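433aa long hypothetical phosphoribosylglycinamide formyl transferase (Pyrococcus horikoshii, PDB 2DWC) is an ATP-grasp family protein of undetermined function that holds adenosine-5'-diphosphate in a nucleotide pocket. Local coordinates at residues B[123-128]-B[137-142]; B[159-164]-B[199-204]. All blocks are in the same frame, centred on the assembly; numbering follows the deposited sequence.

Contact 1. Residues B[123-128]-B[137-142]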
loop_
_atom_site.group_PDB
_atom_site.type_symbol
_atom_site.label_atom_id
_atom_site.label_comp_id
_atom_site.label_asym_id
_atom_site.label_seq_id
_atom_site.Cartn_x
_atom_site.Cartn_y
_atom_site.Cartn_z
ATOM N N ARG B 123 14.614 -33.769 -1.507
ATOM C CA ARG B 123 14.941 -33.282 -0.183
ATOM C C ARG B 123 13.656 -32.780 0.509
ATOM O O ARG B 123 13.448 -33.002 1.695
ATOM C CB ARG B 123 15.974 -32.147 -0.265
ATOM C CG ARG B 123 17.337 -32.576 -0.829
ATOM C CD ARG B 123 18.421 -31.511 -0.572
ATOM N NE ARG B 123 18.288 -30.317 -1.415
ATOM C CZ ARG B 123 19.063 -30.050 -2.469
ATOM N NH1 ARG B 123 20.030 -30.895 -2.811
ATOM N NH2 ARG B 123 18.885 -28.936 -3.178
ATOM N N LEU B 124 12.798 -32.118 -0.250
ATOM C CA LEU B 124 11.565 -31.576 0.313
ATOM C C LEU B 124 10.593 -32.673 0.740
ATOM O O LEU B 124 10.105 -32.676 1.869
ATOM C CB LEU B 124 10.875 -30.676 -0.703
ATOM C CG LEU B 124 9.626 -29.975 -0.170
ATOM C CD1 LEU B 124 9.982 -29.232 1.128
ATOM C CD2 LEU B 124 9.092 -29.031 -1.247
ATOM N N ARG B 125 10.314 -33.593 -0.178
ATOM C CA ARG B 125 9.378 -34.672 0.132
ATOM C C ARG B 125 9.870 -35.471 1.328
ATOM O O ARG B 125 9.099 -35.781 2.240
ATOM C CB ARG B 125 9.175 -35.575 -1.098
ATOM C CG ARG B 125 8.138 -36.716 -0.889
ATOM C CD ARG B 125 6.799 -36.260 -0.269
ATOM N NE ARG B 125 6.062 -35.268 -1.080
ATOM C CZ ARG B 125 5.047 -35.553 -1.885
ATOM N NH1 ARG B 125 4.633 -36.807 -2.015
ATOM N NH2 ARG B 125 4.412 -34.575 -2.522
ATOM N N GLU B 126 11.156 -35.804 1.368
ATOM C CA GLU B 126 11.655 -36.563 2.510
ATOM C C GLU B 126 11.552 -35.763 3.806
ATOM O O GLU B 126 11.335 -36.322 4.882
ATOM C CB GLU B 126 13.099 -37.012 2.251
ATOM C CG GLU B 126 13.208 -38.034 1.099
ATOM C CD GLU B 126 12.196 -39.180 1.243
ATOM O OE1 GLU B 126 11.293 -39.308 0.382
ATOM O OE2 GLU B 126 12.296 -39.933 2.229
ATOM N N THR B 127 11.703 -34.441 3.707
ATOM C CA THR B 127 11.575 -33.612 4.898
ATOM C C THR B 127 10.133 -33.688 5.405
ATOM O O THR B 127 9.898 -33.810 6.610
ATOM C CB THR B 127 11.979 -32.131 4.590
ATOM O OG1 THR B 127 13.367 -32.099 4.223
ATOM C CG2 THR B 127 11.766 -31.226 5.813
ATOM N N LEU B 128 9.169 -33.600 4.485
ATOM C CA LEU B 128 7.768 -33.682 4.895
ATOM C C LEU B 128 7.408 -35.041 5.489
ATOM O O LEU B 128 6.694 -35.113 6.479
ATOM C CB LEU B 128 6.825 -33.431 3.718
ATOM C CG LEU B 128 6.371 -31.979 3.470
ATOM C CD1 LEU B 128 7.551 -31.042 3.568
ATOM C CD2 LEU B 128 5.696 -31.881 2.100
ATOM N N SER B 137 0.946 -37.425 -0.872
ATOM C CA SER B 137 0.601 -38.389 -1.912
ATOM C C SER B 137 1.607 -39.535 -1.826
ATOM O O SER B 137 2.739 -39.343 -1.382
ATOM C CB SER B 137 0.718 -37.741 -3.288
ATOM O OG SER B 137 2.056 -37.314 -3.560
ATOM N N ARG B 138 1.207 -40.735 -2.238
ATOM C CA ARG B 138 2.145 -41.853 -2.246
ATOM C C ARG B 138 3.121 -41.566 -3.358
ATOM O O ARG B 138 2.745 -41.034 -4.401
ATOM C CB ARG B 138 1.435 -43.183 -2.547
ATOM C CG ARG B 138 0.412 -43.573 -1.514
ATOM C CD ARG B 138 -0.409 -44.758 -2.009
ATOM N NE ARG B 138 -1.654 -44.900 -1.263
ATOM C CZ ARG B 138 -1.710 -45.173 0.037
ATOM N NH1 ARG B 138 -0.585 -45.336 0.722
ATOM N NH2 ARG B 138 -2.887 -45.276 0.653
ATOM N N TYR B 139 4.375 -41.962 -3.178
ATOM C CA TYR B 139 5.356 -41.662 -4.202
ATOM C C TYR B 139 6.540 -42.635 -4.204
ATOM O O TYR B 139 6.720 -43.421 -3.268
ATOM C CB TYR B 139 5.905 -40.252 -3.968
ATOM C CG TYR B 139 6.688 -40.180 -2.674
ATOM C CD1 TYR B 139 6.037 -40.046 -1.441
ATOM C CD2 TYR B 139 8.087 -40.341 -2.662
ATOM C CE1 TYR B 139 6.745 -40.081 -0.251
ATOM C CE2 TYR B 139 8.808 -40.379 -1.457
ATOM C CZ TYR B 139 8.132 -40.253 -0.261
ATOM O OH TYR B 139 8.828 -40.307 0.921
ATOM N N MET B 140 7.358 -42.505 -5.241
ATOM C CA MET B 140 8.584 -43.278 -5.450
ATOM C C MET B 140 9.492 -42.440 -6.336
ATOM O O MET B 140 9.018 -41.600 -7.087
ATOM C CB MET B 140 8.290 -44.575 -6.197
ATOM C CG MET B 140 7.522 -45.583 -5.414
ATOM S SD MET B 140 7.286 -47.069 -6.430
ATOM C CE MET B 140 8.948 -47.393 -6.923
ATOM N N TYR B 141 10.795 -42.686 -6.281
ATOM C CA TYR B 141 11.710 -41.951 -7.144
ATOM C C TYR B 141 12.248 -42.899 -8.208
ATOM O O TYR B 141 12.270 -44.117 -8.010
ATOM C CB TYR B 141 12.897 -41.398 -6.355
ATOM C CG TYR B 141 12.511 -40.508 -5.194
ATOM C CD1 TYR B 141 12.595 -40.974 -3.875
ATOM C CD2 TYR B 141 12.032 -39.230 -5.410
ATOM C CE1 TYR B 141 12.210 -40.182 -2.805
ATOM C CE2 TYR B 141 11.634 -38.415 -4.338
ATOM C CZ TYR B 141 11.726 -38.892 -3.047
ATOM O OH TYR B 141 11.350 -38.118 -1.982
ATOM N N ALA B 142 12.692 -42.346 -9.330
ATOM C CA ALA B 142 13.261 -43.143 -10.413
ATOM C C ALA B 142 14.482 -42.396 -10.915
ATOM O O ALA B 142 14.442 -41.185 -11.053
ATOM C CB ALA B 142 12.269 -43.311 -11.536
#
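Arg125 faces Tyr139 where helix 121-132 passes strand 139-142: the axes of the two short segments come no nearer than 11.1 Å and run nearly antiparallel, at 149°, so long side chains bridge the distance. Arg125 does so bent at both chi2 and chi3. Its CG sits over the face of the Tyr139 ring, 3.6 Å from the ring centroid, a CH-pi contact almost on the ring normal. Beyond it the chain turns and the guanidinium stands perpendicular to that ring. NH1 then gives a nearly straight hydrogen bond, 168° at the hydrogen, to Ser137 OG at 3.0 Å, and the acceptor lies in the guanidinium plane. Ser137 OG is also hydrogen-bonded to Glu202 on the neighbouring strand 199-203, and Ser137 belongs to the ADP pocket of this ATP-grasp protein, so the arginine probably acts as a second-shell group behind the nucleotide site. Strand 139-142 is an outermost strand of the four-stranded antiparallel sheet that carries part of that pocket. Two residues apart on the strand, and so on the same side of it, Tyr139 and Tyr141 both reach back to the helix and grip one oxygen of Glu126. Tyr139 OH donates to Glu126 OE1 at 2.7 Å, on the syn side and 25° out of the carboxylate plane, while Tyr141 OH donates to the same OE1 at 2.6 Å along its anti lone pair. Two bonds from separate directions should hold the carboxylate's rotation. The Tyr141 hydroxyl also rests against Arg125 CB, 3.5 Å away.

Contact 2. Residues B[159-164]-B[199-204]. With ADP (adenosine-5'-diphosphate), chain H.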
loop_
_atom_site.group_PDB
_atom_site.type_symbol
_atom_site.label_atom_id
_atom_site.label_comp_id
_atom_site.label_asym_id
_atom_site.label_seq_id
_atom_site.Cartn_x
_atom_site.Cartn_y
_atom_site.Cartn_z
ATOM N N CYS B 159 -0.650 -41.275 -12.914
ATOM C CA CYS B 159 0.299 -40.802 -11.911
ATOM C C CYS B 159 1.018 -39.555 -12.426
ATOM O O CYS B 159 0.999 -39.258 -13.622
ATOM C CB CYS B 159 1.307 -41.904 -11.537
ATOM S SG CYS B 159 2.226 -42.615 -12.938
ATOM N N HIS B 160 1.624 -38.810 -11.508
ATOM C CA HIS B 160 2.343 -37.587 -11.862
ATOM C C HIS B 160 3.851 -37.810 -11.774
ATOM O O HIS B 160 4.336 -38.278 -10.749
ATOM C CB HIS B 160 1.976 -36.460 -10.883
ATOM C CG HIS B 160 0.526 -36.104 -10.893
ATOM N ND1 HIS B 160 0.019 -35.076 -11.660
ATOM C CD2 HIS B 160 -0.533 -36.657 -10.256
ATOM C CE1 HIS B 160 -1.290 -35.010 -11.493
ATOM N NE2 HIS B 160 -1.651 -35.957 -10.646
ATOM N N THR B 161 4.583 -37.457 -12.823
ATOM C CA THR B 161 6.042 -37.587 -12.797
ATOM C C THR B 161 6.602 -36.165 -12.791
ATOM O O THR B 161 6.172 -35.326 -13.574
ATOM C CB THR B 161 6.601 -38.312 -14.048
ATOM O OG1 THR B 161 6.216 -37.603 -15.228
ATOM C CG2 THR B 161 6.069 -39.735 -14.125
ATOM N N LYS B 162 7.565 -35.906 -11.918
ATOM C CA LYS B 162 8.146 -34.566 -11.824
ATOM C C LYS B 162 9.655 -34.628 -11.699
ATOM O O LYS B 162 10.199 -35.452 -10.956
ATOM C CB LYS B 162 7.574 -33.822 -10.603
ATOM C CG LYS B 162 6.055 -33.890 -10.455
ATOM C CD LYS B 162 5.586 -33.376 -9.076
ATOM C CE LYS B 162 4.075 -33.601 -8.861
ATOM N NZ LYS B 162 3.617 -33.041 -7.542
ATOM N N ALA B 163 10.327 -33.743 -12.431
ATOM C CA ALA B 163 11.779 -33.649 -12.382
ATOM C C ALA B 163 12.153 -33.186 -10.971
ATOM O O ALA B 163 11.508 -32.289 -10.407
ATOM C CB ALA B 163 12.259 -32.645 -13.422
ATOM N N ILE B 164 13.190 -33.788 -10.396
ATOM C CA ILE B 164 13.608 -33.441 -9.034
ATOM C C ILE B 164 14.018 -31.973 -8.839
ATOM O O ILE B 164 13.950 -31.443 -7.728
ATOM C CB ILE B 164 14.746 -34.380 -8.562
ATOM C CG1 ILE B 164 14.321 -35.093 -7.279
ATOM C CG2 ILE B 164 16.034 -33.600 -8.339
ATOM C CD1 ILE B 164 13.066 -35.938 -7.435
ATOM N N ILE B 199 13.597 -38.444 -10.891
ATOM C CA ILE B 199 12.182 -38.126 -11.025
ATOM C C ILE B 199 11.395 -38.631 -9.824
ATOM O O ILE B 199 11.768 -39.649 -9.220
ATOM C CB ILE B 199 11.591 -38.791 -12.303
ATOM C CG1 ILE B 199 12.177 -38.136 -13.561
ATOM C CG2 ILE B 199 10.076 -38.701 -12.293
ATOM C CD1 ILE B 199 11.721 -38.779 -14.870
ATOM N N ILE B 200 10.337 -37.905 -9.441
ATOM C CA ILE B 200 9.493 -38.379 -8.355
ATOM C C ILE B 200 8.180 -38.727 -9.041
ATOM O O ILE B 200 7.682 -37.977 -9.887
ATOM C CB ILE B 200 9.263 -37.321 -7.211
ATOM C CG1 ILE B 200 8.324 -37.913 -6.158
ATOM C CG2 ILE B 200 8.699 -36.022 -7.778
ATOM C CD1 ILE B 200 8.083 -37.039 -4.930
ATOM N N VAL B 201 7.660 -39.905 -8.718
ATOM C CA VAL B 201 6.414 -40.385 -9.291
ATOM C C VAL B 201 5.389 -40.405 -8.174
ATOM O O VAL B 201 5.600 -41.067 -7.152
ATOM C CB VAL B 201 6.568 -41.837 -9.847
ATOM C CG1 VAL B 201 5.238 -42.302 -10.430
ATOM C CG2 VAL B 201 7.654 -41.869 -10.923
ATOM N N GLU B 202 4.272 -39.701 -8.361
ATOM C CA GLU B 202 3.255 -39.628 -7.315
ATOM C C GLU B 202 1.881 -40.118 -7.731
ATOM O O GLU B 202 1.478 -39.940 -8.879
ATOM C CB GLU B 202 3.061 -38.167 -6.855
ATOM C CG GLU B 202 4.325 -37.447 -6.434
ATOM C CD GLU B 202 4.043 -35.990 -6.019
ATOM O OE1 GLU B 202 4.997 -35.199 -5.931
ATOM O OE2 GLU B 202 2.863 -35.654 -5.782
ATOM N N GLU B 203 1.134 -40.655 -6.768
ATOM C CA GLU B 203 -0.237 -41.062 -7.066
ATOM C C GLU B 203 -1.086 -39.806 -7.319
ATOM O O GLU B 203 -0.804 -38.725 -6.777
ATOM C CB GLU B 203 -0.844 -41.837 -5.899
ATOM C CG GLU B 203 -0.781 -41.106 -4.603
ATOM C CD GLU B 203 -1.843 -41.549 -3.625
ATOM O OE1 GLU B 203 -1.643 -41.328 -2.425
ATOM O OE2 GLU B 203 -2.881 -42.107 -4.049
ATOM N N HIS B 204 -2.122 -39.939 -8.143
ATOM C CA HIS B 204 -2.993 -38.810 -8.428
ATOM C C HIS B 204 -3.977 -38.603 -7.288
ATOM O O HIS B 204 -4.688 -39.529 -6.897
ATOM C CB HIS B 204 -3.772 -39.032 -9.725
ATOM C CG HIS B 204 -4.733 -37.929 -10.040
ATOM N ND1 HIS B 204 -4.320 -36.662 -10.394
ATOM C CD2 HIS B 204 -6.087 -37.894 -10.031
ATOM C CE1 HIS B 204 -5.377 -35.894 -10.593
ATOM N NE2 HIS B 204 -6.462 -36.617 -10.379
HETATM P PB ADP H . 5.088 -26.958 -9.265
HETATM O O1B ADP H . 5.669 -25.949 -8.350
HETATM O O2B ADP H . 3.849 -26.623 -10.239
HETATM O O3B ADP H . 5.919 -28.251 -9.741
HETATM P PA ADP H . 3.675 -29.263 -8.520
HETATM O O1A ADP H . 4.314 -29.845 -9.722
HETATM O O2A ADP H . 4.010 -30.128 -7.206
HETATM O O3A ADP H . 4.186 -27.769 -8.207
HETATM O "O5'" ADP H . 2.075 -29.199 -8.660
HETATM C "C5'" ADP H . 1.472 -28.474 -9.734
HETATM C "C4'" ADP H . 0.005 -28.885 -9.841
HETATM O "O4'" ADP H . -0.153 -30.198 -10.402
HETATM C "C3'" ADP H . -0.593 -28.985 -8.438
HETATM O "O3'" ADP H . -0.949 -27.675 -7.988
HETATM C "C2'" ADP H . -1.849 -29.771 -8.804
HETATM O "O2'" ADP H . -2.729 -28.933 -9.558
HETATM C "C1'" ADP H . -1.246 -30.839 -9.718
HETATM N N9 ADP H . -0.680 -31.957 -8.928
HETATM C C8 ADP H . 0.588 -32.100 -8.556
HETATM N N7 ADP H . 0.727 -33.241 -7.879
HETATM C C5 ADP H . -0.459 -33.828 -7.827
HETATM C C6 ADP H . -0.936 -35.009 -7.260
HETATM N N6 ADP H . -0.106 -35.843 -6.644
HETATM N N1 ADP H . -2.239 -35.301 -7.378
HETATM C C2 ADP H . -3.068 -34.499 -8.021
HETATM N N3 ADP H . -2.648 -33.373 -8.574
HETATM C C4 ADP H . -1.363 -33.013 -8.494
#
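Lys162 NZ is gripped by three groups: it gives hydrogen bonds to N7 of the ADP at 2.9 Å and to O2A of its alpha phosphate at 3.0 Å, and forms a salt bridge with Glu202 OE1, whose hydrogen bond is weak. The lysine chain runs extended beyond CG, which carries the ammonium from the strand to the nucleotide, and crosses the Glu202 side chain at about a right angle. Glu202 OE2, with Ser137 as its outside partner, accepts from ADP N6 at 3.1 Å; the backbone O of Glu203 takes N6 as well, at 3.0 Å. Together they hold the exocyclic amino group of the adenine, consistent with the nucleotide pocket of ATP-grasp proteins. His160 lays one ring face against the adenine, with ADP C5 3.7 Å above its plane. From the rim of that ring, NE2 shares a hydrogen bond of 2.8 Å with His204 ND1, the two rings meeting rim to rim with planes 25° apart. Beneath these groups the backbones pair antiparallel: His160 with Glu202 and Lys162 with Ile200 are hydrogen-bonded pairs. Thr161 and Val201 put their side chains on the other face of the sheet, where helix 145-155 packs on Val201. Strand 173-175 flanks 159-163, strand 139-142 flanks 199-203, and Arg121 of helix 121-132 touches Lys162, Ile164 and Ile200.

How the contacts relate
Strand 199-203 is the common element: it pairs with 159-163 in contact 2 and with 139-142 of contact 1 on its other edge, so both contacts belong to one antiparallel sheet, their centres about 9 Å apart. Probable backbone hydrogen bonds sew them together, Val201 N to Met140 O at 2.7 Å and Ala142 N to Ile199 O at 2.9 Å. Contact 2 supplies groups that touch the ADP directly. Contact 1 lies mostly one layer back, but its Ser137 reaches the pocket, with its side chain about 4 Å from the ADP. The side chains of the two contacts meet at Glu202, which faces Arg125 in a long, weak ion pair.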